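Local coordinates for protein N-acetylmuramoyl-l-alanine amidase AMID (Escherichia coli, PDB 2WKX) that hydrolyses the bond between N-acetylmuramoyl residues and L-amino acid residues in cell-wall glycopeptides, using one zinc ion per subunit, at residues Lys30-His35 against Glu146-His151. Residues are numbered along the deposited sequence; the frame is centred on the assembly and turned at random.
Sequences KVLVIH and ENVVAH. With ZN (zinc ion), chain B.
His35 and His151 each give ND1 to the same zinc ion at 2.1 Å, His35 from near the end of strand 31-36 and His151 from the first turn of the helix that follows strand 148-150. Sharing the metal, not a hydrogen bond, accounts for the 3.1 Å between His35 ND1 and His151 ND1. The planes stand at 73°, an offset edge-to-face pair in which CE1 of His35 lies over one face of His151. A chi1 of -162° swings the His151 ring away from its backbone N, and a fully extended second torsion aims ND1 at the zinc. Histidine suits both places because its second nitrogen stays available to fix the ring's rotation: NE2 of His35 bonds to His84 and NE2 of His151 to the carbonyl of Ala85.

Behind the metal the strands are closely joined. Leu32 N donates to Asn147 O (2.9 Å), Val149 N to Leu32 O, and Ile34 N to Val149 O (2.8 Å); the last bond, His151 N to Ile34 O, is longer and more bent (N-H...O angle 156°). Beta-branched valines fit this buried sheet: on one face Val149 CG2 meets Val31 CG1 at 3.7 Å and Val33 CG2 at 3.9 Å, with Ile154 beyond. Leu32, Val148, Ile34 and Ala150 occupy the other face, where Trp168 packs on the last three.

The Lys30 end is looser: Lys30 is partly exposed, and one water links its carbonyl to Asn147 ND2, which also bonds a glycerol, probably from the crystallisation liquor. The extended Lys30 side chain leads away to a salt bridge with Asp98 of the second subunit. Asp161 also binds the zinc, and Glu104, the proton acceptor, lies beside His35: this is the catalytic zinc site of the amidase 2 family, built where inner strand 31-36 meets edge strand 148-150.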
# COMPACT_ATOMS: atom_id res chain seq x y z
N LYS A 30 -2.16 -5.89 -6.15
CA LYS A 30 -2.62 -7.16 -5.55
C LYS A 30 -4.14 -7.40 -5.57
O LYS A 30 -4.60 -8.51 -5.27
CB LYS A 30 -2.19 -7.20 -4.09
CG LYS A 30 -0.68 -7.01 -3.89
CD LYS A 30 -0.38 -6.94 -2.43
CE LYS A 30 1.08 -6.53 -2.27
NZ LYS A 30 1.47 -6.63 -0.84
N VAL A 31 -4.90 -6.35 -5.87
CA VAL A 31 -6.37 -6.39 -5.71
C VAL A 31 -7.01 -5.76 -6.94
O VAL A 31 -6.47 -4.79 -7.51
CB VAL A 31 -6.83 -5.66 -4.42
CG1 VAL A 31 -8.36 -5.55 -4.33
CG2 VAL A 31 -6.23 -6.36 -3.15
N LEU A 32 -8.12 -6.35 -7.38
CA LEU A 32 -8.91 -5.78 -8.47
C LEU A 32 -10.28 -5.44 -7.89
O LEU A 32 -10.98 -6.33 -7.39
CB LEU A 32 -9.09 -6.82 -9.59
CG LEU A 32 -9.88 -6.42 -10.86
CD1 LEU A 32 -9.28 -5.15 -11.52
CD2 LEU A 32 -9.92 -7.60 -11.86
N VAL A 33 -10.65 -4.16 -7.96
CA VAL A 33 -11.90 -3.70 -7.32
C VAL A 33 -12.93 -3.39 -8.41
O VAL A 33 -12.64 -2.65 -9.39
CB VAL A 33 -11.71 -2.45 -6.42
CG1 VAL A 33 -13.03 -2.09 -5.71
CG2 VAL A 33 -10.54 -2.65 -5.38
N ILE A 34 -14.13 -3.94 -8.24
CA ILE A 34 -15.24 -3.72 -9.17
C ILE A 34 -16.24 -2.71 -8.57
O ILE A 34 -16.64 -2.83 -7.38
CB ILE A 34 -15.99 -5.06 -9.55
CG1 ILE A 34 -15.00 -6.16 -9.95
CG2 ILE A 34 -17.09 -4.83 -10.63
CD1 ILE A 34 -14.09 -5.82 -11.20
N HIS A 35 -16.62 -1.74 -9.39
CA HIS A 35 -17.52 -0.64 -9.02
C HIS A 35 -18.68 -0.54 -10.00
O HIS A 35 -18.60 -1.03 -11.15
CB HIS A 35 -16.79 0.73 -9.10
CG HIS A 35 -15.55 0.84 -8.27
ND1 HIS A 35 -15.56 1.37 -7.00
CD2 HIS A 35 -14.25 0.55 -8.55
CE1 HIS A 35 -14.33 1.35 -6.51
NE2 HIS A 35 -13.51 0.88 -7.43
N GLU A 146 -9.47 -14.46 -4.33
CA GLU A 146 -10.10 -13.78 -3.17
C GLU A 146 -9.86 -12.26 -3.18
O GLU A 146 -10.50 -11.52 -2.42
CB GLU A 146 -9.66 -14.41 -1.84
CG GLU A 146 -8.17 -14.25 -1.48
CD GLU A 146 -7.26 -15.36 -2.00
OE1 GLU A 146 -7.61 -16.11 -2.94
OE2 GLU A 146 -6.13 -15.48 -1.45
N ASN A 147 -8.92 -11.83 -4.03
CA ASN A 147 -8.58 -10.42 -4.15
C ASN A 147 -9.20 -9.72 -5.36
O ASN A 147 -8.82 -8.59 -5.71
CB ASN A 147 -7.06 -10.25 -4.07
CG ASN A 147 -6.55 -10.54 -2.66
OD1 ASN A 147 -7.25 -10.24 -1.69
ND2 ASN A 147 -5.35 -11.11 -2.55
N VAL A 148 -10.19 -10.38 -5.97
CA VAL A 148 -11.10 -9.73 -6.93
C VAL A 148 -12.36 -9.40 -6.09
O VAL A 148 -13.10 -10.30 -5.68
CB VAL A 148 -11.42 -10.62 -8.16
CG1 VAL A 148 -12.29 -9.82 -9.15
CG2 VAL A 148 -10.11 -11.11 -8.81
N VAL A 149 -12.56 -8.12 -5.83
CA VAL A 149 -13.50 -7.69 -4.77
C VAL A 149 -14.50 -6.63 -5.21
O VAL A 149 -14.28 -5.90 -6.19
CB VAL A 149 -12.77 -7.22 -3.48
CG1 VAL A 149 -11.85 -8.35 -2.97
CG2 VAL A 149 -11.96 -5.92 -3.75
N ALA A 150 -15.61 -6.59 -4.47
CA ALA A 150 -16.58 -5.48 -4.56
C ALA A 150 -15.99 -4.27 -3.84
O ALA A 150 -15.27 -4.41 -2.83
CB ALA A 150 -17.91 -5.88 -3.87
N HIS A 151 -16.29 -3.06 -4.32
CA HIS A 151 -16.03 -1.89 -3.47
C HIS A 151 -16.66 -2.05 -2.06
O HIS A 151 -16.07 -1.69 -1.03
CB HIS A 151 -16.54 -0.62 -4.16
CG HIS A 151 -15.95 0.64 -3.59
ND1 HIS A 151 -16.30 1.89 -4.05
CD2 HIS A 151 -15.06 0.85 -2.59
CE1 HIS A 151 -15.62 2.81 -3.40
NE2 HIS A 151 -14.89 2.21 -2.47
ZN ZN B . -17.28 2.03 -5.92
O HOH W 1 -3.77 -11.04 -4.98